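Local coordinates for protein putative beta-glucosidase (Bifidobacterium adolescentis, PDB 5WAB) that hydrolyses beta-glucosidic linkages as a family 3 glycoside hydrolase and probably also removes terminal alpha-L-arabinopyranosyl units from ginsenoside Rb2, at residues L106-N111 with V137-G142; D217-R220 with G224-G227; A312-V317 with F605-L610; V328-K333 with V483-V488. All blocks are in the same frame, centred on the assembly; numbering follows the deposited sequence.

Interaction 1 (L106-N111 with V137-G142); sequences LGPGVN and VGIVAG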
loop_
_atom_site.group_PDB
_atom_site.type_symbol
_atom_site.label_atom_id
_atom_site.label_comp_id
_atom_site.label_asym_id
_atom_site.label_seq_id
_atom_site.Cartn_x
_atom_site.Cartn_y
_atom_site.Cartn_z
ATOM N N LEU A 106 -11.719 4.893 -7.942
ATOM C CA LEU A 106 -11.641 3.484 -7.539
ATOM C C LEU A 106 -10.276 3.182 -6.923
ATOM O O LEU A 106 -9.388 2.591 -7.537
ATOM C CB LEU A 106 -11.936 2.576 -8.727
ATOM C CG LEU A 106 -13.327 2.756 -9.333
ATOM C CD1 LEU A 106 -13.535 1.848 -10.538
ATOM C CD2 LEU A 106 -14.394 2.511 -8.275
ATOM N N GLY A 107 -10.131 3.566 -5.666
ATOM C CA GLY A 107 -8.924 3.317 -4.921
ATOM C C GLY A 107 -9.103 3.798 -3.501
ATOM O O GLY A 107 -10.151 4.344 -3.141
ATOM N N PRO A 108 -8.089 3.593 -2.650
ATOM C CA PRO A 108 -6.831 2.920 -2.980
ATOM C C PRO A 108 -6.888 1.407 -2.740
ATOM O O PRO A 108 -7.852 0.904 -2.156
ATOM C CB PRO A 108 -5.839 3.586 -2.028
ATOM C CG PRO A 108 -6.668 3.854 -0.791
ATOM C CD PRO A 108 -8.077 4.138 -1.278
ATOM N N GLY A 109 -5.860 0.693 -3.207
ATOM C CA GLY A 109 -5.737 -0.733 -2.969
ATOM C C GLY A 109 -4.809 -0.967 -1.791
ATOM O O GLY A 109 -3.732 -0.377 -1.716
ATOM N N VAL A 110 -5.263 -1.792 -0.848
ATOM C CA VAL A 110 -4.539 -1.993 0.402
ATOM C C VAL A 110 -4.232 -3.471 0.647
ATOM O O VAL A 110 -3.935 -3.860 1.771
ATOM C CB VAL A 110 -5.290 -1.374 1.600
ATOM C CG1 VAL A 110 -5.430 0.114 1.426
ATOM C CG2 VAL A 110 -6.663 -2.008 1.787
ATOM N N ASN A 111 -4.284 -4.303 -0.392
ATOM C CA ASN A 111 -3.978 -5.716 -0.214
ATOM C C ASN A 111 -2.545 -5.909 0.268
ATOM O O ASN A 111 -1.626 -5.199 -0.147
ATOM C CB ASN A 111 -4.195 -6.490 -1.511
ATOM C CG ASN A 111 -5.640 -6.489 -1.960
ATOM O OD1 ASN A 111 -5.981 -5.910 -2.988
ATOM N ND2 ASN A 111 -6.497 -7.138 -1.189
ATOM N N VAL A 137 -5.054 5.421 4.443
ATOM C CA VAL A 137 -6.201 6.164 4.962
ATOM C C VAL A 137 -6.159 7.611 4.493
ATOM O O VAL A 137 -7.202 8.264 4.382
ATOM C CB VAL A 137 -6.250 6.069 6.500
ATOM C CG1 VAL A 137 -5.038 6.762 7.115
ATOM C CG2 VAL A 137 -7.552 6.661 7.056
ATOM N N GLY A 138 -4.963 8.132 4.199
ATOM C CA GLY A 138 -4.862 9.488 3.694
ATOM C C GLY A 138 -5.578 9.679 2.373
ATOM O O GLY A 138 -6.119 10.758 2.107
ATOM N N ILE A 139 -5.604 8.642 1.534
ATOM C CA ILE A 139 -6.326 8.729 0.266
ATOM C C ILE A 139 -7.826 8.830 0.512
ATOM O O ILE A 139 -8.513 9.666 -0.086
ATOM C CB ILE A 139 -5.981 7.532 -0.640
ATOM C CG1 ILE A 139 -4.499 7.558 -1.008
ATOM C CG2 ILE A 139 -6.809 7.563 -1.906
ATOM C CD1 ILE A 139 -4.090 8.791 -1.792
ATOM N N VAL A 140 -8.360 7.972 1.387
ATOM C CA VAL A 140 -9.796 7.975 1.670
ATOM C C VAL A 140 -10.217 9.290 2.315
ATOM O O VAL A 140 -11.156 9.955 1.859
ATOM C CB VAL A 140 -10.168 6.774 2.558
ATOM C CG1 VAL A 140 -11.627 6.842 2.953
ATOM C CG2 VAL A 140 -9.862 5.459 1.839
ATOM N N ALA A 141 -9.541 9.677 3.399
ATOM C CA ALA A 141 -9.904 10.910 4.094
ATOM C C ALA A 141 -9.674 12.131 3.214
ATOM O O ALA A 141 -10.458 13.087 3.245
ATOM C CB ALA A 141 -9.118 11.036 5.395
ATOM N N GLY A 142 -8.603 12.117 2.422
ATOM C CA GLY A 142 -8.302 13.262 1.584
ATOM C C GLY A 142 -9.319 13.465 0.477
ATOM O O GLY A 142 -9.825 14.571 0.285
#

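Interaction 2 (D217-R220 with G224-G227); sequences DVLR and GYEG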
loop_
_atom_site.group_PDB
_atom_site.type_symbol
_atom_site.label_atom_id
_atom_site.label_comp_id
_atom_site.label_asym_id
_atom_site.label_seq_id
_atom_site.Cartn_x
_atom_site.Cartn_y
_atom_site.Cartn_z
ATOM N N ASP A 217 -21.115 -9.910 8.173
ATOM C CA ASP A 217 -20.740 -10.240 9.549
ATOM C C ASP A 217 -19.548 -9.409 10.012
ATOM O O ASP A 217 -19.602 -8.758 11.061
ATOM C CB ASP A 217 -20.418 -11.730 9.668
ATOM C CG ASP A 217 -21.620 -12.606 9.397
ATOM O OD1 ASP A 217 -22.704 -12.050 9.156
ATOM O OD2 ASP A 217 -21.483 -13.848 9.424
ATOM N N VAL A 218 -18.459 -9.432 9.248
ATOM C CA VAL A 218 -17.253 -8.702 9.633
ATOM C C VAL A 218 -17.380 -7.224 9.293
ATOM O O VAL A 218 -17.319 -6.355 10.170
ATOM C CB VAL A 218 -16.012 -9.306 8.949
ATOM C CG1 VAL A 218 -14.815 -8.402 9.169
ATOM C CG2 VAL A 218 -15.735 -10.715 9.460
ATOM N N LEU A 219 -17.566 -6.927 8.007
ATOM C CA LEU A 219 -17.440 -5.556 7.524
ATOM C C LEU A 219 -18.440 -4.623 8.201
ATOM O O LEU A 219 -18.072 -3.538 8.672
ATOM C CB LEU A 219 -17.607 -5.539 6.002
ATOM C CG LEU A 219 -17.512 -4.200 5.272
ATOM C CD1 LEU A 219 -16.150 -3.553 5.490
ATOM C CD2 LEU A 219 -17.787 -4.396 3.794
ATOM N N ARG A 220 -19.701 -5.047 8.307
ATOM C CA ARG A 220 -20.755 -4.171 8.807
ATOM C C ARG A 220 -21.125 -4.427 10.263
ATOM O O ARG A 220 -21.149 -3.486 11.063
ATOM C CB ARG A 220 -22.002 -4.309 7.927
ATOM C CG ARG A 220 -21.819 -3.753 6.522
ATOM C CD ARG A 220 -23.009 -4.082 5.673
ATOM N NE ARG A 220 -23.061 -3.305 4.445
ATOM C CZ ARG A 220 -22.741 -3.792 3.254
ATOM N NH1 ARG A 220 -22.318 -5.048 3.150
ATOM N NH2 ARG A 220 -22.835 -3.029 2.173
ATOM N N GLY A 224 -18.685 -1.838 11.722
ATOM C CA GLY A 224 -19.495 -0.646 11.552
ATOM C C GLY A 224 -19.326 0.077 10.232
ATOM O O GLY A 224 -19.441 1.304 10.187
ATOM N N TYR A 225 -19.048 -0.648 9.152
ATOM C CA TYR A 225 -18.944 -0.023 7.840
ATOM C C TYR A 225 -20.304 0.516 7.415
ATOM O O TYR A 225 -21.305 -0.209 7.420
ATOM C CB TYR A 225 -18.426 -1.029 6.816
ATOM C CG TYR A 225 -18.356 -0.492 5.404
ATOM C CD1 TYR A 225 -17.572 0.613 5.097
ATOM C CD2 TYR A 225 -19.064 -1.098 4.377
ATOM C CE1 TYR A 225 -17.508 1.102 3.813
ATOM C CE2 TYR A 225 -18.997 -0.621 3.089
ATOM C CZ TYR A 225 -18.222 0.480 2.813
ATOM O OH TYR A 225 -18.158 0.960 1.527
ATOM N N GLU A 226 -20.341 1.792 7.045
ATOM C CA GLU A 226 -21.592 2.458 6.716
ATOM C C GLU A 226 -21.823 2.599 5.218
ATOM O O GLU A 226 -22.893 3.058 4.807
ATOM C CB GLU A 226 -21.616 3.845 7.364
ATOM C CG GLU A 226 -21.484 3.833 8.873
ATOM C CD GLU A 226 -21.357 5.233 9.451
ATOM O OE1 GLU A 226 -20.980 6.163 8.701
ATOM O OE2 GLU A 226 -21.632 5.402 10.657
ATOM N N GLY A 227 -20.862 2.198 4.396
ATOM C CA GLY A 227 -20.886 2.468 2.980
ATOM C C GLY A 227 -21.403 1.323 2.145
ATOM O O GLY A 227 -22.107 0.433 2.628
HETATM O O HOH W 1 -22.852 -0.580 4.839
#

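Interaction 3 (A312-V317 with F605-L610); sequences AIESMV and FRKVFL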
loop_
_atom_site.group_PDB
_atom_site.type_symbol
_atom_site.label_atom_id
_atom_site.label_comp_id
_atom_site.label_asym_id
_atom_site.label_seq_id
_atom_site.Cartn_x
_atom_site.Cartn_y
_atom_site.Cartn_z
ATOM N N ALA A 312 6.593 12.650 -5.155
ATOM C CA ALA A 312 7.641 11.892 -5.833
ATOM C C ALA A 312 8.943 11.921 -5.043
ATOM O O ALA A 312 9.653 10.912 -4.972
ATOM C CB ALA A 312 7.856 12.421 -7.249
ATOM N N ILE A 313 9.275 13.070 -4.450
ATOM C CA ILE A 313 10.496 13.183 -3.656
ATOM C C ILE A 313 10.500 12.163 -2.524
ATOM O O ILE A 313 11.502 11.480 -2.280
ATOM C CB ILE A 313 10.654 14.617 -3.120
ATOM C CG1 ILE A 313 10.960 15.583 -4.264
ATOM C CG2 ILE A 313 11.721 14.674 -2.052
ATOM C CD1 ILE A 313 11.195 17.002 -3.812
ATOM N N GLU A 314 9.378 12.044 -1.816
ATOM C CA GLU A 314 9.292 11.154 -0.667
ATOM C C GLU A 314 8.969 9.709 -1.038
ATOM O O GLU A 314 8.685 8.902 -0.148
ATOM C CB GLU A 314 8.272 11.706 0.323
ATOM C CG GLU A 314 8.652 13.092 0.790
ATOM C CD GLU A 314 7.930 13.515 2.045
ATOM O OE1 GLU A 314 7.595 12.644 2.875
ATOM O OE2 GLU A 314 7.703 14.729 2.197
ATOM N N SER A 315 9.036 9.353 -2.316
ATOM C CA SER A 315 8.839 7.977 -2.738
ATOM C C SER A 315 10.151 7.237 -2.959
ATOM O O SER A 315 10.122 6.058 -3.321
ATOM C CB SER A 315 8.004 7.935 -4.016
ATOM O OG SER A 315 6.691 8.399 -3.760
ATOM N N MET A 316 11.291 7.891 -2.739
ATOM C CA MET A 316 12.603 7.299 -2.964
ATOM C C MET A 316 13.212 6.829 -1.652
ATOM O O MET A 316 13.131 7.523 -0.634
ATOM C CB MET A 316 13.545 8.308 -3.608
ATOM C CG MET A 316 12.921 9.123 -4.698
ATOM S SD MET A 316 14.123 10.270 -5.362
ATOM C CE MET A 316 13.043 11.352 -6.286
ATOM N N VAL A 317 13.844 5.658 -1.689
ATOM C CA VAL A 317 14.593 5.115 -0.559
ATOM C C VAL A 317 16.063 5.034 -0.954
ATOM O O VAL A 317 16.402 4.434 -1.982
ATOM C CB VAL A 317 14.069 3.736 -0.135
ATOM C CG1 VAL A 317 14.836 3.233 1.079
ATOM C CG2 VAL A 317 12.580 3.792 0.136
ATOM N N PHE A 605 4.406 4.963 14.101
ATOM C CA PHE A 605 5.497 5.661 13.434
ATOM C C PHE A 605 5.170 7.141 13.337
ATOM O O PHE A 605 4.004 7.547 13.402
ATOM C CB PHE A 605 5.798 5.066 12.047
ATOM C CG PHE A 605 4.648 5.146 11.073
ATOM C CD1 PHE A 605 4.479 6.261 10.273
ATOM C CD2 PHE A 605 3.757 4.089 10.944
ATOM C CE1 PHE A 605 3.423 6.329 9.372
ATOM C CE2 PHE A 605 2.709 4.153 10.044
ATOM C CZ PHE A 605 2.544 5.273 9.258
ATOM N N ARG A 606 6.231 7.939 13.212
ATOM C CA ARG A 606 6.108 9.387 13.091
ATOM C C ARG A 606 7.270 9.914 12.262
ATOM O O ARG A 606 8.432 9.652 12.585
ATOM C CB ARG A 606 6.099 10.061 14.462
ATOM C CG ARG A 606 5.833 11.541 14.348
ATOM C CD ARG A 606 4.525 11.848 13.581
ATOM N NE ARG A 606 4.246 13.282 13.585
ATOM C CZ ARG A 606 3.293 13.864 12.856
ATOM N NH1 ARG A 606 2.525 13.131 12.054
ATOM N NH2 ARG A 606 3.108 15.184 12.907
ATOM N N LYS A 607 6.970 10.636 11.188
ATOM C CA LYS A 607 7.984 11.293 10.371
ATOM C C LYS A 607 8.111 12.740 10.828
ATOM O O LYS A 607 7.102 13.431 11.002
ATOM C CB LYS A 607 7.641 11.229 8.882
ATOM C CG LYS A 607 8.783 11.677 7.961
ATOM C CD LYS A 607 8.454 11.399 6.505
ATOM C CE LYS A 607 9.679 11.486 5.619
ATOM N NZ LYS A 607 9.356 11.015 4.247
ATOM N N VAL A 608 9.348 13.191 11.024
ATOM C CA VAL A 608 9.636 14.519 11.552
ATOM C C VAL A 608 10.651 15.200 10.646
ATOM O O VAL A 608 11.722 14.646 10.377
ATOM C CB VAL A 608 10.167 14.455 12.995
ATOM C CG1 VAL A 608 10.290 15.843 13.564
ATOM C CG2 VAL A 608 9.265 13.600 13.860
ATOM N N PHE A 609 10.319 16.401 10.189
ATOM C CA PHE A 609 11.230 17.223 9.404
ATOM C C PHE A 609 11.993 18.131 10.363
ATOM O O PHE A 609 11.384 18.908 11.107
ATOM C CB PHE A 609 10.444 18.031 8.371
ATOM C CG PHE A 609 9.512 17.190 7.525
ATOM C CD1 PHE A 609 8.250 16.837 7.996
ATOM C CD2 PHE A 609 9.900 16.735 6.273
ATOM C CE1 PHE A 609 7.394 16.059 7.234
ATOM C CE2 PHE A 609 9.046 15.952 5.502
ATOM C CZ PHE A 609 7.794 15.615 5.983
ATOM N N LEU A 610 13.319 18.024 10.358
ATOM C CA LEU A 610 14.168 18.744 11.298
ATOM C C LEU A 610 15.294 19.446 10.557
ATOM O O LEU A 610 15.995 18.821 9.753
ATOM C CB LEU A 610 14.760 17.792 12.340
ATOM C CG LEU A 610 13.787 17.091 13.280
ATOM C CD1 LEU A 610 14.514 16.014 14.063
ATOM C CD2 LEU A 610 13.163 18.107 14.219
HETATM O O HOH W 2 10.234 9.523 1.987
#

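Interaction 4 (V328-K333 with V483-V488); sequences VAANAK and VIFGKV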
loop_
_atom_site.group_PDB
_atom_site.type_symbol
_atom_site.label_atom_id
_atom_site.label_comp_id
_atom_site.label_asym_id
_atom_site.label_seq_id
_atom_site.Cartn_x
_atom_site.Cartn_y
_atom_site.Cartn_z
ATOM N N VAL A 328 25.535 14.834 -5.457
ATOM C CA VAL A 328 26.491 15.199 -6.494
ATOM C C VAL A 328 26.645 16.717 -6.482
ATOM O O VAL A 328 25.673 17.449 -6.266
ATOM C CB VAL A 328 26.027 14.667 -7.864
ATOM C CG1 VAL A 328 26.937 15.141 -8.971
ATOM C CG2 VAL A 328 25.972 13.151 -7.828
ATOM N N ALA A 329 27.871 17.193 -6.719
ATOM C CA ALA A 329 28.228 18.606 -6.617
ATOM C C ALA A 329 27.593 19.510 -7.671
ATOM O O ALA A 329 27.948 20.695 -7.709
ATOM C CB ALA A 329 29.747 18.751 -6.683
ATOM N N ALA A 330 26.706 19.006 -8.527
ATOM C CA ALA A 330 25.991 19.810 -9.522
ATOM C C ALA A 330 26.883 20.477 -10.572
ATOM O O ALA A 330 26.428 20.717 -11.697
ATOM C CB ALA A 330 25.142 20.879 -8.825
ATOM N N ASN A 331 28.127 20.817 -10.225
ATOM C CA ASN A 331 29.075 21.365 -11.190
ATOM C C ASN A 331 29.970 20.283 -11.785
ATOM O O ASN A 331 30.856 20.592 -12.589
ATOM C CB ASN A 331 29.928 22.476 -10.553
ATOM C CG ASN A 331 30.774 21.990 -9.398
ATOM O OD1 ASN A 331 30.737 20.819 -9.023
ATOM N ND2 ASN A 331 31.550 22.898 -8.825
ATOM N N ALA A 332 29.759 19.033 -11.391
ATOM C CA ALA A 332 30.571 17.896 -11.786
ATOM C C ALA A 332 30.255 17.471 -13.212
ATOM O O ALA A 332 29.212 17.814 -13.775
ATOM C CB ALA A 332 30.344 16.724 -10.833
ATOM N N LYS A 333 31.180 16.714 -13.798
ATOM C CA LYS A 333 30.989 16.160 -15.136
ATOM C C LYS A 333 30.197 14.863 -15.012
ATOM O O LYS A 333 30.716 13.846 -14.532
ATOM C CB LYS A 333 32.335 15.943 -15.831
ATOM C CG LYS A 333 32.251 15.550 -17.304
ATOM C CD LYS A 333 33.633 15.440 -17.914
ATOM C CE LYS A 333 33.566 15.260 -19.421
ATOM N NZ LYS A 333 32.832 14.021 -19.843
ATOM N N VAL A 483 16.846 15.394 -5.328
ATOM C CA VAL A 483 17.448 14.482 -4.363
ATOM C C VAL A 483 18.903 14.205 -4.720
ATOM O O VAL A 483 19.797 14.307 -3.874
ATOM C CB VAL A 483 16.631 13.181 -4.276
ATOM C CG1 VAL A 483 17.380 12.145 -3.453
ATOM C CG2 VAL A 483 15.254 13.454 -3.679
ATOM N N ILE A 484 19.155 13.865 -5.985
ATOM C CA ILE A 484 20.494 13.474 -6.416
ATOM C C ILE A 484 21.468 14.637 -6.268
ATOM O O ILE A 484 22.640 14.444 -5.918
ATOM C CB ILE A 484 20.443 12.947 -7.862
ATOM C CG1 ILE A 484 19.682 11.619 -7.910
ATOM C CG2 ILE A 484 21.839 12.814 -8.452
ATOM C CD1 ILE A 484 19.416 11.110 -9.311
ATOM N N PHE A 485 20.998 15.860 -6.501
ATOM C CA PHE A 485 21.854 17.034 -6.428
ATOM C C PHE A 485 21.690 17.797 -5.126
ATOM O O PHE A 485 22.186 18.921 -5.008
ATOM C CB PHE A 485 21.607 17.941 -7.630
ATOM C CG PHE A 485 22.057 17.337 -8.921
ATOM C CD1 PHE A 485 23.379 17.432 -9.319
ATOM C CD2 PHE A 485 21.172 16.638 -9.717
ATOM C CE1 PHE A 485 23.805 16.862 -10.498
ATOM C CE2 PHE A 485 21.591 16.063 -10.896
ATOM C CZ PHE A 485 22.910 16.176 -11.290
ATOM N N GLY A 486 20.994 17.217 -4.153
ATOM C CA GLY A 486 21.039 17.724 -2.802
ATOM C C GLY A 486 20.141 18.897 -2.510
ATOM O O GLY A 486 20.286 19.509 -1.447
ATOM N N LYS A 487 19.236 19.254 -3.423
ATOM C CA LYS A 487 18.243 20.266 -3.085
ATOM C C LYS A 487 17.372 19.805 -1.925
ATOM O O LYS A 487 16.929 20.631 -1.118
ATOM C CB LYS A 487 17.380 20.601 -4.303
ATOM C CG LYS A 487 18.154 21.229 -5.465
ATOM C CD LYS A 487 18.952 22.452 -5.005
ATOM C CE LYS A 487 19.644 23.160 -6.166
ATOM N NZ LYS A 487 20.545 22.254 -6.932
ATOM N N VAL A 488 17.144 18.493 -1.812
ATOM C CA VAL A 488 16.400 17.903 -0.710
ATOM C C VAL A 488 17.081 16.590 -0.356
ATOM O O VAL A 488 17.681 15.932 -1.213
ATOM C CB VAL A 488 14.923 17.654 -1.090
ATOM C CG1 VAL A 488 14.841 16.935 -2.427
ATOM C CG2 VAL A 488 14.174 16.905 0.008
#

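Interaction 1 (L106-N111 with V137-G142)
P108 lays its ring against I139 and V140 of helix 129-144, all three of them buried. P108 contributes most of the contact, and I139 and V140 make nearly all the rest; each carbon of the proline ring beyond CA takes part. CG rests 3.7 Å from I139 CB, at the root of the isoleucine, while CD lies 3.7 Å from I139 CG2. The same CD is also 3.8 Å from V140 CG2, so that a single methylene touches methyl groups of two consecutive residues of the helix. Proline and isoleucine slide past one another in opposite directions, whereas V140 crosses the proline at about a right angle. The first torsion of I139 explains its choice of branch: with chi1 at -64° CG2 stands opposite the backbone N and faces the ring, and the CG1 arm carries the end of the side chain away. The peptide bond before P108 is cis, which bends the chain sharply just where it leaves strand 102-106. The contact is apolar packing, without a hydrogen bond between the two segments; backbone bonds of G107 to S151 and of P108 to K153 tie the bend to the next strand, and V140 also packs on T150 and I187. This is a worked example of a beta-alpha-beta crossover, in which helix 129-144 connects the neighbouring parallel strands 102-106 and 149-155 and packs on the chain at the end of the first, within the TIM-barrel-type N-terminal domain of family 3 glycoside hydrolases.

Interaction 2 (D217-R220 with G224-G227)
At the glycine-terminated end of helix 212-222, L219 and R220 meet G224 and Y225 as the chain turns back toward strand 228-230. G224 leaves the helical path with positive phi (77°), and two carbonyls of the helix's last turns, those of L219 and R220, are met by the amides beyond it. Y225 N donates to L219 O at 3.1 Å, tilted somewhat from the carbonyl plane, while G224 N reaches R220 O at 3.0 Å in a weak, bent bond. L219 and Y225 then lie side by side, pointing the same way: L219 CG sits 3.6 Å from Y225 CD2, and L219 CD1 is as near Y225 CB. The ring itself is roofed on one face by a backbone amide, G227 N lying over its centre, and its hydroxyl is hydrogen-bonded to the carbonyl oxygens of I228 and P193.

R220, extended from CG to NE, passes with its CG 3.7 Å from Y225 O, near the plane of the tyrosine ring at its edge. One water accepts from R220 NE at 2.8 Å and donates to Y225 O at 3.0 Å, linking the arginine to a carbonyl of the turn. The guanidinium is further fixed by a bond from R220 NH1 to G246 O. The carbonyl of G246 and the water thus share the guanidinium, and the carbonyl oxygen's partial negative charge probably favours its positive charge.

Interaction 3 (A312-V317 with F605-L610)
E314 starts toward the strand with CG beside its own backbone N (chi1 -59°), and K607 comes to meet it with CG opposite the backbone N (chi1 -170°). Both chains are extended beyond CG, which lets two backbones more than 11 Å apart at their nearest CA atoms, those of E314 and K607, be bridged by the two side chains. The two cross at a slant and finish in a salt bridge, K607 NZ lying 2.8 Å from E314 OE1. The ammonium does not approach within the carboxylate plane but from above it, 47° out. E314 OE2 instead looks at the edge of the F609 ring, 3.8 Å from CE2, near the plane of that ring, where the weakly positive ring hydrogens lie. The same oxygen is hydrogen-bonded by Q310 NE2 from the preceding helix.

K607 NZ is richly served. Besides the glutamate it donates to S491 OG and S80 O, and a water placed 2.7 Å from E314 O is a weak further partner. An ammonium with the carboxylate, a hydroxyl and a carbonyl has an acceptor for each of its three hydrogens, which suits a charge that is buried. These oxygens would be expected to keep the lysine protonated.

The arrangement is that of a buried interdomain salt bridge: strand 601-610, at the margin of the fibronectin type III-like sheet, reaches the end of helix 301-313 as well as residues from both the N-terminal and C-terminal parts of the family 3 catalytic core.

Interaction 4 (V328-K333 with V483-V488)
F485 lays one side of its ring, CD1 and CE1, along V328 and A330 of the loop that leads into strand 334-337, as the main bump of the contact. With chi1 at -68° its CG lies beside the backbone N, and the far end swings closer to the loop than the CB bond would suggest. CD1 presses nearest, 3.5 Å from A330 CA and 3.9 Å from A330 CB, and the backbone N of A330 stands in the plane of the ring at its edge. CE1 nudges V328 CG1 at 3.9 Å. Valine and phenylalanine lie side by side and point the same way, as do valine and I484. The second bump is smaller: I484 CG2 lies over the rim of the phenyl face, 4.0 Å above the plane, and also reaches V328 CG2 at 4.2 Å. Helix 362-368 adds F362 against I484 and L366 against F485.

A single bond pins this apolar fit. V328 N donates to I484 O at 3.0 Å, almost straight at 170°, using the last carbonyl of helix 476-484; the chain then turns through G486, whose positive phi suits a glycine. The chemistry implies a division of labour: one well-aligned hydrogen bond joins the loop to the helix end and satisfies a buried carbonyl, while the ring and the branched carbons add an apolar fit beside it.

The four contacts come in series, except that interaction 4 falls within the stretch of chain spanned by interaction 3. Interactions 1 and 2 lie in the N-terminal TIM-barrel-type domain, beside strands of its parallel sheet, with centres about 17 Å apart. Interaction 4 belongs to the C-terminal domain, its centre about 50 Å from that of interaction 2. Interaction 3 lies between, its centre about 19 Å from those of interactions 1 and 4, and involves the fibronectin type III-like sheet. Only interactions 3 and 4 touch: M316 SD packs on V483 CG2 at 3.8 Å. This packing joins the ends of helices 301-313 and 476-484, so the interdomain contact abuts the C-terminal domain's contact.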